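Local structure of COG0778: Nitroreductase (Streptococcus pneumoniae, 2B67) at residues A88-K93 and E171-P176; L81-D86 and L133-V138; G98-N101 and Q107-Y110; P26-T31 and Q149-N154; M4-L9 and L142-T147. The protein binds flavin mononucleotide as a two-subunit nitroreductase-family protein and probably transfers electrons from a reduced nicotinamide cofactor to an acceptor substrate. All blocks are in the same frame, centred on the assembly; numbering follows the deposited sequence.

Contact 1 of 5, residues A88-K93 and E171-P176. With ACY (acetic acid), chain F.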
# COMPACT_ATOMS: atom_id res chain seq x y z
N ALA A 88 -19.12 2.64 7.03
CA ALA A 88 -19.90 3.43 8.01
C ALA A 88 -19.62 2.96 9.43
O ALA A 88 -19.30 3.75 10.30
CB ALA A 88 -21.44 3.35 7.71
N LYS A 89 -19.73 1.67 9.68
CA LYS A 89 -19.34 1.13 10.98
C LYS A 89 -17.87 1.39 11.37
O LYS A 89 -17.59 1.56 12.54
CB LYS A 89 -19.63 -0.35 11.05
CG LYS A 89 -21.14 -0.65 11.25
CD LYS A 89 -21.33 -2.09 11.66
CE LYS A 89 -22.77 -2.55 11.42
NZ LYS A 89 -23.59 -2.24 12.61
N ARG A 90 -16.97 1.40 10.38
CA ARG A 90 -15.54 1.68 10.62
C ARG A 90 -15.35 3.12 11.09
O ARG A 90 -14.61 3.35 12.07
CB ARG A 90 -14.70 1.35 9.37
CG ARG A 90 -13.21 1.82 9.39
CD ARG A 90 -12.36 1.26 10.56
NE ARG A 90 -12.61 -0.14 10.86
CZ ARG A 90 -11.79 -1.00 11.50
NH1 ARG A 90 -10.55 -0.66 11.90
NH2 ARG A 90 -12.24 -2.23 11.72
N ALA A 91 -16.00 4.08 10.42
CA ALA A 91 -15.93 5.48 10.86
C ALA A 91 -16.46 5.62 12.28
O ALA A 91 -15.88 6.32 13.10
CB ALA A 91 -16.72 6.40 9.92
N ARG A 92 -17.57 4.94 12.56
CA ARG A 92 -18.23 5.08 13.85
C ARG A 92 -17.37 4.46 14.95
O ARG A 92 -17.29 5.00 16.06
CB ARG A 92 -19.62 4.45 13.82
CG ARG A 92 -20.66 5.33 13.16
CD ARG A 92 -22.03 4.68 13.21
NE ARG A 92 -23.10 5.66 13.35
CZ ARG A 92 -23.95 5.72 14.38
NH1 ARG A 92 -23.86 4.84 15.38
NH2 ARG A 92 -24.89 6.66 14.41
N LYS A 93 -16.73 3.33 14.62
CA LYS A 93 -15.76 2.67 15.50
C LYS A 93 -14.63 3.62 15.92
O LYS A 93 -14.30 3.71 17.08
CB LYS A 93 -15.15 1.45 14.79
CG LYS A 93 -14.28 0.56 15.71
CD LYS A 93 -13.51 -0.50 14.88
CE LYS A 93 -12.59 -1.35 15.78
NZ LYS A 93 -13.36 -2.35 16.59
N GLU A 171 -15.76 -12.58 11.34
CA GLU A 171 -17.00 -12.03 10.77
C GLU A 171 -16.91 -11.63 9.30
O GLU A 171 -15.92 -11.00 8.86
CB GLU A 171 -17.49 -10.83 11.61
CG GLU A 171 -17.97 -11.20 13.01
CD GLU A 171 -19.17 -12.16 13.04
OE1 GLU A 171 -20.01 -12.15 12.10
OE2 GLU A 171 -19.28 -12.93 14.02
N ASP A 172 -17.96 -11.97 8.54
CA ASP A 172 -18.02 -11.74 7.09
C ASP A 172 -17.96 -10.26 6.70
O ASP A 172 -17.68 -9.91 5.54
CB ASP A 172 -19.28 -12.36 6.51
CG ASP A 172 -19.21 -13.88 6.42
OD1 ASP A 172 -18.10 -14.46 6.40
OD2 ASP A 172 -20.29 -14.51 6.37
N ARG A 173 -18.26 -9.39 7.67
CA ARG A 173 -18.07 -7.95 7.53
C ARG A 173 -16.60 -7.66 7.08
O ARG A 173 -16.36 -6.74 6.35
CB ARG A 173 -18.42 -7.23 8.85
CG ARG A 173 -18.00 -5.76 8.93
CD ARG A 173 -18.39 -5.16 10.29
NE ARG A 173 -17.59 -3.98 10.61
CZ ARG A 173 -17.52 -3.41 11.82
NH1 ARG A 173 -16.72 -2.36 12.01
NH2 ARG A 173 -18.23 -3.88 12.84
N PHE A 174 -15.66 -8.48 7.52
CA PHE A 174 -14.24 -8.35 7.16
C PHE A 174 -13.87 -9.25 5.98
O PHE A 174 -14.12 -10.46 6.02
CB PHE A 174 -13.38 -8.65 8.40
CG PHE A 174 -13.58 -7.65 9.47
CD1 PHE A 174 -14.57 -7.85 10.46
CD2 PHE A 174 -12.87 -6.43 9.44
CE1 PHE A 174 -14.81 -6.83 11.45
CE2 PHE A 174 -13.10 -5.43 10.41
CZ PHE A 174 -14.08 -5.62 11.41
N ARG A 175 -13.32 -8.66 4.91
CA ARG A 175 -12.88 -9.48 3.77
C ARG A 175 -11.36 -9.64 3.76
O ARG A 175 -10.62 -8.69 4.09
CB ARG A 175 -13.38 -8.93 2.44
CG ARG A 175 -12.76 -7.61 2.08
CD ARG A 175 -13.02 -7.26 0.63
NE ARG A 175 -12.08 -6.26 0.12
CZ ARG A 175 -12.23 -5.60 -1.03
NH1 ARG A 175 -11.33 -4.70 -1.42
NH2 ARG A 175 -13.33 -5.80 -1.78
N PRO A 176 -10.90 -10.85 3.42
CA PRO A 176 -9.46 -11.07 3.41
C PRO A 176 -8.84 -10.36 2.21
O PRO A 176 -9.38 -10.40 1.10
CB PRO A 176 -9.33 -12.60 3.33
CG PRO A 176 -10.64 -13.09 2.77
CD PRO A 176 -11.68 -12.07 3.14
C ACY F . -14.34 -5.42 15.12
O ACY F . -14.14 -6.65 15.00
OXT ACY F . -13.46 -4.56 14.94
CH3 ACY F . -15.73 -4.98 15.47

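Contact 2 of 5, residues L81-D86 and L133-V138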
# COMPACT_ATOMS: atom_id res chain seq x y z
N LEU A 81 -4.45 -10.30 6.59
CA LEU A 81 -4.87 -8.90 6.63
C LEU A 81 -6.26 -8.81 6.05
O LEU A 81 -6.48 -9.16 4.88
CB LEU A 81 -3.91 -8.00 5.82
CG LEU A 81 -4.28 -6.53 5.60
CD1 LEU A 81 -4.45 -5.79 6.94
CD2 LEU A 81 -3.18 -5.84 4.81
N PHE A 82 -7.20 -8.33 6.87
CA PHE A 82 -8.61 -8.13 6.45
C PHE A 82 -8.89 -6.62 6.39
O PHE A 82 -8.24 -5.81 7.06
CB PHE A 82 -9.60 -8.73 7.49
CG PHE A 82 -9.66 -10.24 7.49
CD1 PHE A 82 -8.63 -10.99 8.05
CD2 PHE A 82 -10.74 -10.91 6.92
CE1 PHE A 82 -8.68 -12.37 8.05
CE2 PHE A 82 -10.81 -12.29 6.93
CZ PHE A 82 -9.77 -13.03 7.49
N THR A 83 -9.89 -6.25 5.60
CA THR A 83 -10.36 -4.88 5.61
C THR A 83 -11.85 -4.89 5.93
O THR A 83 -12.55 -5.87 5.65
CB THR A 83 -10.13 -4.19 4.27
OG1 THR A 83 -10.64 -5.03 3.24
CG2 THR A 83 -8.63 -3.98 4.02
N ASP A 84 -12.31 -3.77 6.49
CA ASP A 84 -13.68 -3.56 6.94
C ASP A 84 -14.58 -3.15 5.80
O ASP A 84 -14.51 -2.01 5.35
CB ASP A 84 -13.70 -2.46 8.01
CG ASP A 84 -14.92 -2.54 8.94
OD1 ASP A 84 -15.98 -3.07 8.51
OD2 ASP A 84 -14.82 -2.02 10.08
N THR A 85 -15.45 -4.05 5.37
CA THR A 85 -16.34 -3.72 4.28
C THR A 85 -17.49 -2.81 4.70
O THR A 85 -18.18 -2.28 3.84
CB THR A 85 -16.93 -4.96 3.60
OG1 THR A 85 -17.79 -5.63 4.53
CG2 THR A 85 -15.77 -5.92 3.13
N ASP A 86 -17.71 -2.65 6.02
CA ASP A 86 -18.72 -1.73 6.53
C ASP A 86 -18.03 -0.42 6.94
O ASP A 86 -17.65 -0.20 8.11
CB ASP A 86 -19.49 -2.33 7.73
CG ASP A 86 -20.87 -1.61 7.97
OD1 ASP A 86 -21.00 -0.42 7.60
OD2 ASP A 86 -21.81 -2.24 8.51
N LEU A 133 -6.70 -0.40 -1.65
CA LEU A 133 -5.64 0.58 -1.56
C LEU A 133 -5.12 0.72 -0.14
O LEU A 133 -3.91 0.67 0.09
CB LEU A 133 -6.05 1.95 -2.14
CG LEU A 133 -4.77 2.81 -2.24
CD1 LEU A 133 -4.61 3.43 -3.62
CD2 LEU A 133 -4.77 3.82 -1.13
N ASN A 134 -6.03 0.92 0.81
CA ASN A 134 -5.65 1.08 2.21
C ASN A 134 -4.94 -0.18 2.76
O ASN A 134 -4.08 -0.10 3.60
CB ASN A 134 -6.87 1.48 3.07
CG ASN A 134 -7.31 2.94 2.81
OD1 ASN A 134 -6.63 3.88 3.21
ND2 ASN A 134 -8.42 3.13 2.06
N ALA A 135 -5.33 -1.36 2.28
CA ALA A 135 -4.63 -2.61 2.64
C ALA A 135 -3.18 -2.59 2.12
O ALA A 135 -2.28 -3.02 2.83
CB ALA A 135 -5.37 -3.84 2.09
N GLY A 136 -2.98 -2.10 0.89
CA GLY A 136 -1.64 -1.94 0.32
C GLY A 136 -0.76 -1.01 1.15
O GLY A 136 0.40 -1.35 1.48
N LEU A 137 -1.30 0.15 1.52
CA LEU A 137 -0.55 1.07 2.39
C LEU A 137 -0.02 0.39 3.65
O LEU A 137 1.18 0.44 3.92
CB LEU A 137 -1.41 2.28 2.77
CG LEU A 137 -1.77 3.26 1.66
CD1 LEU A 137 -2.85 4.21 2.19
CD2 LEU A 137 -0.52 4.03 1.21
N VAL A 138 -0.91 -0.25 4.43
CA VAL A 138 -0.49 -0.82 5.69
C VAL A 138 0.35 -2.10 5.46
O VAL A 138 1.23 -2.39 6.27
CB VAL A 138 -1.68 -1.04 6.72
CG1 VAL A 138 -2.54 -2.25 6.36
CG2 VAL A 138 -1.16 -1.15 8.19

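Contact 3 of 5, residues G98-N101 and Q107-Y110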
# COMPACT_ATOMS: atom_id res chain seq x y z
N GLY A 98 -11.97 6.21 19.99
CA GLY A 98 -11.14 7.37 20.27
C GLY A 98 -11.82 8.33 21.25
O GLY A 98 -11.18 8.85 22.19
N GLY A 99 -13.10 8.59 21.02
CA GLY A 99 -13.89 9.45 21.89
C GLY A 99 -13.43 10.89 22.02
O GLY A 99 -12.62 11.40 21.23
N ALA A 100 -13.95 11.54 23.06
CA ALA A 100 -13.68 12.93 23.33
C ALA A 100 -12.24 13.15 23.80
O ALA A 100 -11.76 14.26 23.75
CB ALA A 100 -14.69 13.49 24.35
N ASN A 101 -11.56 12.09 24.25
CA ASN A 101 -10.13 12.19 24.61
C ASN A 101 -9.18 12.38 23.41
O ASN A 101 -8.06 12.84 23.56
CB ASN A 101 -9.69 11.00 25.46
CG ASN A 101 -10.30 11.04 26.86
OD1 ASN A 101 -10.49 9.99 27.49
ND2 ASN A 101 -10.60 12.23 27.36
N GLN A 107 -15.03 16.73 15.08
CA GLN A 107 -14.43 15.48 14.61
C GLN A 107 -15.30 14.26 14.91
O GLN A 107 -15.46 13.36 14.06
CB GLN A 107 -13.03 15.33 15.20
CG GLN A 107 -12.05 16.35 14.65
CD GLN A 107 -10.67 16.29 15.34
OE1 GLN A 107 -10.55 16.24 16.57
NE2 GLN A 107 -9.63 16.30 14.53
N LEU A 108 -15.87 14.22 16.12
CA LEU A 108 -16.75 13.11 16.47
C LEU A 108 -18.00 13.01 15.56
O LEU A 108 -18.41 11.92 15.19
CB LEU A 108 -17.15 13.18 17.95
CG LEU A 108 -16.10 12.78 19.02
CD1 LEU A 108 -16.59 13.15 20.42
CD2 LEU A 108 -15.77 11.29 18.96
N GLN A 109 -18.59 14.16 15.22
CA GLN A 109 -19.77 14.24 14.33
C GLN A 109 -19.39 13.79 12.92
O GLN A 109 -20.16 13.14 12.21
CB GLN A 109 -20.29 15.69 14.28
CG GLN A 109 -21.26 15.99 13.13
CD GLN A 109 -22.72 16.18 13.57
OE1 GLN A 109 -23.29 15.39 14.34
NE2 GLN A 109 -23.35 17.26 13.05
N TYR A 110 -18.18 14.16 12.54
CA TYR A 110 -17.67 13.81 11.24
C TYR A 110 -17.57 12.29 11.10
O TYR A 110 -18.11 11.73 10.17
CB TYR A 110 -16.35 14.49 11.01
CG TYR A 110 -15.63 14.02 9.79
CD1 TYR A 110 -14.46 13.28 9.90
CD2 TYR A 110 -16.09 14.34 8.50
CE1 TYR A 110 -13.75 12.85 8.79
CE2 TYR A 110 -15.40 13.91 7.37
CZ TYR A 110 -14.23 13.17 7.53
OH TYR A 110 -13.50 12.74 6.44

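Contact 4 of 5, residues P26-T31 and Q149-N154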
# COMPACT_ATOMS: atom_id res chain seq x y z
N PRO A 26 5.81 -13.47 19.70
CA PRO A 26 4.60 -12.64 19.60
C PRO A 26 4.76 -11.19 20.05
O PRO A 26 4.03 -10.35 19.56
CB PRO A 26 3.56 -13.37 20.46
CG PRO A 26 4.35 -14.40 21.26
CD PRO A 26 5.56 -14.72 20.44
N LYS A 27 5.72 -10.89 20.93
CA LYS A 27 6.02 -9.48 21.25
C LYS A 27 6.52 -8.70 20.01
O LYS A 27 6.15 -7.55 19.81
CB LYS A 27 7.03 -9.33 22.41
CG LYS A 27 6.71 -10.17 23.67
CD LYS A 27 5.38 -9.79 24.37
CE LYS A 27 5.61 -9.17 25.78
NZ LYS A 27 5.45 -10.15 26.90
N ASP A 28 7.38 -9.33 19.19
CA ASP A 28 7.83 -8.72 17.94
C ASP A 28 6.72 -8.53 16.91
O ASP A 28 6.69 -7.52 16.23
CB ASP A 28 9.00 -9.49 17.31
CG ASP A 28 10.26 -9.46 18.18
OD1 ASP A 28 10.41 -8.51 18.99
OD2 ASP A 28 11.09 -10.40 18.06
N VAL A 29 5.83 -9.52 16.78
CA VAL A 29 4.71 -9.40 15.85
C VAL A 29 3.80 -8.25 16.23
O VAL A 29 3.48 -7.41 15.39
CB VAL A 29 3.92 -10.71 15.69
CG1 VAL A 29 2.70 -10.49 14.79
CG2 VAL A 29 4.83 -11.76 15.08
N ARG A 30 3.46 -8.16 17.52
CA ARG A 30 2.63 -7.08 18.04
C ARG A 30 3.29 -5.73 17.84
O ARG A 30 2.62 -4.75 17.50
CB ARG A 30 2.29 -7.30 19.51
CG ARG A 30 1.25 -6.30 20.02
CD ARG A 30 1.18 -6.28 21.51
NE ARG A 30 1.23 -4.90 22.00
CZ ARG A 30 0.22 -4.29 22.60
NH1 ARG A 30 -0.91 -4.95 22.78
NH2 ARG A 30 0.33 -3.05 23.04
N THR A 31 4.60 -5.65 18.05
CA THR A 31 5.29 -4.39 17.81
C THR A 31 5.23 -3.98 16.32
O THR A 31 4.95 -2.82 16.00
CB THR A 31 6.75 -4.46 18.26
OG1 THR A 31 6.79 -4.66 19.68
CG2 THR A 31 7.49 -3.19 17.89
N GLN A 149 13.07 -5.47 12.19
CA GLN A 149 13.37 -6.30 13.32
C GLN A 149 14.13 -7.54 12.94
O GLN A 149 14.34 -8.39 13.78
CB GLN A 149 12.11 -6.74 14.03
CG GLN A 149 11.23 -5.64 14.53
CD GLN A 149 10.21 -6.21 15.52
OE1 GLN A 149 10.55 -7.10 16.30
NE2 GLN A 149 8.98 -5.68 15.51
N GLY A 150 14.54 -7.67 11.68
CA GLY A 150 15.32 -8.84 11.24
C GLY A 150 14.45 -10.04 10.88
O GLY A 150 14.94 -11.18 10.81
N ILE A 151 13.15 -9.79 10.66
CA ILE A 151 12.17 -10.87 10.38
C ILE A 151 11.74 -10.82 8.90
O ILE A 151 11.38 -9.74 8.38
CB ILE A 151 10.97 -10.82 11.35
CG1 ILE A 151 11.47 -10.90 12.82
CG2 ILE A 151 9.94 -12.00 11.09
CD1 ILE A 151 10.42 -10.55 13.89
N GLY A 152 11.83 -11.96 8.23
CA GLY A 152 11.46 -12.13 6.82
C GLY A 152 9.95 -12.25 6.70
O GLY A 152 9.26 -12.41 7.72
N SER A 153 9.42 -12.12 5.48
CA SER A 153 7.98 -12.18 5.21
C SER A 153 7.77 -12.32 3.72
O SER A 153 8.67 -12.05 2.94
CB SER A 153 7.27 -10.90 5.68
OG SER A 153 7.89 -9.72 5.16
N ASN A 154 6.57 -12.74 3.34
CA ASN A 154 6.15 -12.66 1.94
C ASN A 154 4.66 -12.30 1.90
O ASN A 154 3.90 -12.79 2.73
CB ASN A 154 6.40 -13.99 1.25
CG ASN A 154 6.29 -13.91 -0.24
OD1 ASN A 154 5.96 -14.89 -0.89
ND2 ASN A 154 6.58 -12.75 -0.80

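Contact 5 of 5, residues M4-L9 and L142-T147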
# COMPACT_ATOMS: atom_id res chain seq x y z
N MSE A 4 19.40 7.11 2.11
CA MSE A 4 20.41 6.73 3.14
C MSE A 4 20.03 5.46 3.92
O MSE A 4 20.35 4.35 3.48
CB MSE A 4 20.74 7.92 4.08
CG MSE A 4 19.52 8.68 4.63
SE MSE A 4 19.64 10.62 4.35
CE MSE A 4 18.58 11.24 5.90
N LYS A 5 19.34 5.61 5.06
CA LYS A 5 19.05 4.47 5.96
C LYS A 5 17.75 3.76 5.59
O LYS A 5 17.60 2.56 5.86
CB LYS A 5 19.00 4.92 7.42
CG LYS A 5 19.53 3.87 8.40
CD LYS A 5 19.60 4.37 9.85
CE LYS A 5 20.80 5.28 10.11
NZ LYS A 5 20.95 5.61 11.57
N PHE A 6 16.81 4.48 4.98
CA PHE A 6 15.59 3.85 4.49
C PHE A 6 15.87 2.98 3.25
O PHE A 6 15.29 1.92 3.10
CB PHE A 6 14.47 4.88 4.26
CG PHE A 6 13.17 4.29 3.80
CD1 PHE A 6 12.45 3.43 4.63
CD2 PHE A 6 12.67 4.59 2.55
CE1 PHE A 6 11.24 2.90 4.19
CE2 PHE A 6 11.47 4.07 2.10
CZ PHE A 6 10.76 3.19 2.92
N LEU A 7 16.77 3.45 2.39
CA LEU A 7 17.24 2.66 1.27
C LEU A 7 17.81 1.32 1.77
O LEU A 7 17.57 0.26 1.16
CB LEU A 7 18.31 3.43 0.48
CG LEU A 7 19.06 2.71 -0.65
CD1 LEU A 7 18.12 2.04 -1.68
CD2 LEU A 7 20.00 3.70 -1.35
N GLU A 8 18.58 1.37 2.86
CA GLU A 8 19.19 0.18 3.46
C GLU A 8 18.11 -0.81 3.97
O GLU A 8 18.25 -2.02 3.75
CB GLU A 8 20.13 0.59 4.60
CG GLU A 8 21.12 -0.50 5.02
CD GLU A 8 21.69 -0.33 6.44
OE1 GLU A 8 22.28 -1.33 6.95
OE2 GLU A 8 21.55 0.78 7.04
N LEU A 9 17.05 -0.30 4.60
CA LEU A 9 15.91 -1.14 5.00
C LEU A 9 15.31 -1.85 3.79
O LEU A 9 15.08 -3.06 3.81
CB LEU A 9 14.81 -0.28 5.65
CG LEU A 9 14.13 -0.74 6.94
CD1 LEU A 9 12.74 -0.13 7.12
CD2 LEU A 9 14.08 -2.24 7.09
N LEU A 142 3.94 -2.79 7.30
CA LEU A 142 4.09 -4.03 8.10
C LEU A 142 5.32 -4.86 7.71
O LEU A 142 6.09 -5.29 8.58
CB LEU A 142 2.85 -4.91 7.98
CG LEU A 142 2.93 -6.30 8.62
CD1 LEU A 142 3.25 -6.17 10.12
CD2 LEU A 142 1.63 -7.10 8.37
N VAL A 143 5.51 -5.10 6.41
CA VAL A 143 6.67 -5.88 5.99
C VAL A 143 8.00 -5.16 6.28
O VAL A 143 9.02 -5.81 6.61
CB VAL A 143 6.58 -6.43 4.54
CG1 VAL A 143 5.38 -7.35 4.37
CG2 VAL A 143 6.59 -5.34 3.52
N LEU A 144 7.97 -3.83 6.16
CA LEU A 144 9.14 -3.02 6.50
C LEU A 144 9.43 -3.05 7.99
O LEU A 144 10.61 -3.20 8.39
CB LEU A 144 8.99 -1.56 6.02
CG LEU A 144 9.05 -1.39 4.50
CD1 LEU A 144 8.53 0.02 4.14
CD2 LEU A 144 10.47 -1.62 4.02
N ALA A 145 8.38 -2.96 8.79
CA ALA A 145 8.54 -3.06 10.24
C ALA A 145 9.12 -4.43 10.66
O ALA A 145 9.98 -4.49 11.52
CB ALA A 145 7.21 -2.72 11.00
N LEU A 146 8.66 -5.50 10.03
CA LEU A 146 9.20 -6.86 10.27
C LEU A 146 10.67 -6.94 9.89
O LEU A 146 11.52 -7.47 10.66
CB LEU A 146 8.39 -7.89 9.46
CG LEU A 146 6.97 -8.17 10.02
CD1 LEU A 146 6.09 -9.03 9.09
CD2 LEU A 146 7.03 -8.77 11.43
N THR A 147 10.96 -6.42 8.69
CA THR A 147 12.31 -6.36 8.14
C THR A 147 13.22 -5.62 9.10
O THR A 147 14.30 -6.10 9.39
CB THR A 147 12.35 -5.66 6.76
OG1 THR A 147 11.53 -6.38 5.83
CG2 THR A 147 13.80 -5.58 6.23

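Contact 1 of 5, residues A88-K93 and E171-P176
R173 lays its guanidinium against the side of K89, on helix 87-98. K89 CB sits over one face, 3.7 Å from R173 NH1, and K89 CD lies 3.8 Å from R173 NH2, so the lysine's aliphatic stem makes the contact while NZ turns off elsewhere. With CG anti to the backbone N (chi1 168°) and the chain straight from CG to NE, R173 spans the gap from just before strand 174-183. F174 CZ lies over the opposite face, toward its rim. R90 starts out the same way, but bends at chi2 and chi3 curl its chain until NH2 meets the edge of the F174 ring near its plane, 3.6 Å from CE2, the two planes standing 81° apart. K93 CD rests over the R90 guanidinium, and K93 NZ donates a 2.8 Å hydrogen bond to OXT of a bound acetic acid molecule, probably from the crystallisation liquor; E199 of the second subunit salt-bridges the same amine. R90 NH2 and R173 NH1 come within 4.5 Å of each other, yet both arginines form salt bridges with D84 OD2. This shared carboxylate probably offsets the two positive charges; stems and flat groups make the contact itself.

Contact 2 of 5, residues L81-D86 and L133-V138
The α-β sandwich of the nitroreductase fold has at its middle the packing of the long helix 124-148 against strand 77-84 of the central sheet. The axes of strand segment 81-84 and helix segment 133-138 approach to 9.1 Å, with an angle of 139° between their directions. L81 and T83, alternate residues of the strand, both turn toward the helix and bracket A135. In L81, CG swings beside the carbonyl carbon, opposite N (chi1 173°), which carries CD2 to the helix backbone, 3.6 Å from A135 O, and to two side chains: A135 CB and V138 CG1 each lie 4.0 Å from L81 CD2. The leucine and valine meet obliquely, both methyl branches of L81 lying near V138 CG1. T83 offers its methyl instead of its hydroxyl: CG2 stands 3.8 Å from A135 CB, while OG1 is hydrogen-bonded to E177 on the adjoining strand. The small A135 thus takes a methyl from each strand residue. Farther along, the strand leaves the sheet through an Asx turn, D84 OD1 accepting from D86 N at 3.1 Å, before D86 caps helix 87-98. L133 and L137, on the same helix, line the flavin mononucleotide pocket, and A135 also packs on L133 of the second subunit. One helix that touches the sheet, the cofactor and the partner subunit is typical of dimeric, FMN-dependent nitroreductases.

Contact 3 of 5, residues G98-N101 and Q107-Y110
L108 alone reaches across from helix 105-120, and it does so with its two methyls, each on a different residue of the turn that follows helix 87-98. The first kind of contact is methyl against backbone. CD2 lies 3.9 Å from G99 C and equally near G99 O, and CD1 is 4.1 Å from A100 N. Having CG beside the backbone N and anti to the carbonyl carbon (chi1 -75°), the leucine spreads its fork over the G99-A100 peptide. The second kind is apolar side chain against side chain: A100 CB stands 4.4 Å from L108 CD1, a looser touch at the exposed margin, and F103 of the connection also packs on L108. Backbone shape supplies the third element. G99 is the first residue to leave the helical conformation and does so with positive phi (61°), turning the chain out of helix 87-98 toward the next helix. Polar bonds belong to the surrounding connection: G98 O accepts from N102 ND2, and Q107 OE1 takes the backbone N of S104. No hydrogen bond or charge pair joins the two segments. The contact is therefore a small dispersion contact at the surface, in which one leucine lies over a peptide group at the bend between two successive helices.

Contact 4 of 5, residues P26-T31 and Q149-N154
Q149 reaches over to D28 and T31 of helix 26-36 from just after helix 124-148. Its CB is aimed at that helix; CG stands beside the backbone N (chi1 -59°), and the chain beyond is extended, bringing the amide alongside the D28 carbonyl. CD lies 3.8 Å from D28 O. At the tip the two branches part. NE2 donates to D28 O at 3.0 Å, with a bent N-H...O angle of 139° and the acceptor tilted out of the amide plane; the same nitrogen is 3.7 Å from T31 CB. OE1 instead faces the D28 side chain, the amide and carboxylate planes being almost perpendicular. This approach is tight and unfavourable, OE1 lying 3.0 Å from both D28 CB and D28 OD1, the latter an acceptor like itself, and little should rest on its detail. Two residues on, I151 CD1 packs on D28 CB at 3.9 Å. Between them G150, with positive phi, is the C-prime residue of the Schellman motif that ends helix 124-148 and turns the chain into strand 152-156, whose N154 lines the flavin pocket. One bent bond thus ties the turn after the helix to helix 26-36, and the adjacent pair of oxygens probably costs some of the electrostatic gain.

Contact 5 of 5, residues M4-L9 and L142-T147
L9 pushes its two methyls against helix 124-148, and the tightest point lies at T147. There L9 CD2 meets T147 CG2 at 3.5 Å, closer than carbon atoms usually pack. The threonine presents this methyl because its OG1 is turned back to its own helix, donating to V143 O at 2.7 Å; T147 N reaches the same oxygen from the opposite face of the carbonyl plane. The axes of segments 5-9 and 142-147 stand at 93°, a nearly perpendicular crossing that sets the N-terminal helix across the long central helix of the nitroreductase fold. Contacts to L144 are of ordinary closeness. L9 CD2 is 3.8 Å from L144 O, and L9 CD1 sits 4.1 Å from L144 CD2, the two leucines slanting past each other. F6 swings its ring out on the side away from its own N (chi1 -178°) toward L144, whose CD1 comes to the ring edge, near its plane, 4.0 Å from CE1. F6 of the second subunit also packs on both L9 and L144, so this greasy patch continues into the dimer interface. The solvent side is taken by K5 and E8, which are exposed and do not touch segment 142-147, E8 making a long, weak ion pair with K12.

Contacts 2 and 5 are the buried ones, both apolar and both built on helix 124-148: one sets it against the sheet, the other against the N-terminal helix, and each also meets the second subunit. Contact 4 takes up the chain where that helix ends; I151 N probably bonds to L146 O of contact 5, and polar groups appear as the site becomes partly exposed. Contact 1 is also partly buried but rich in charge, and it touches contact 2 through the salt bridge from R173, just ahead of one strand, to D84 at the end of its neighbour. Contact 3, out on the surface with its centre about 25 Å from that of the chain, sets one leucine against the turn between successive helices by van der Waals contact.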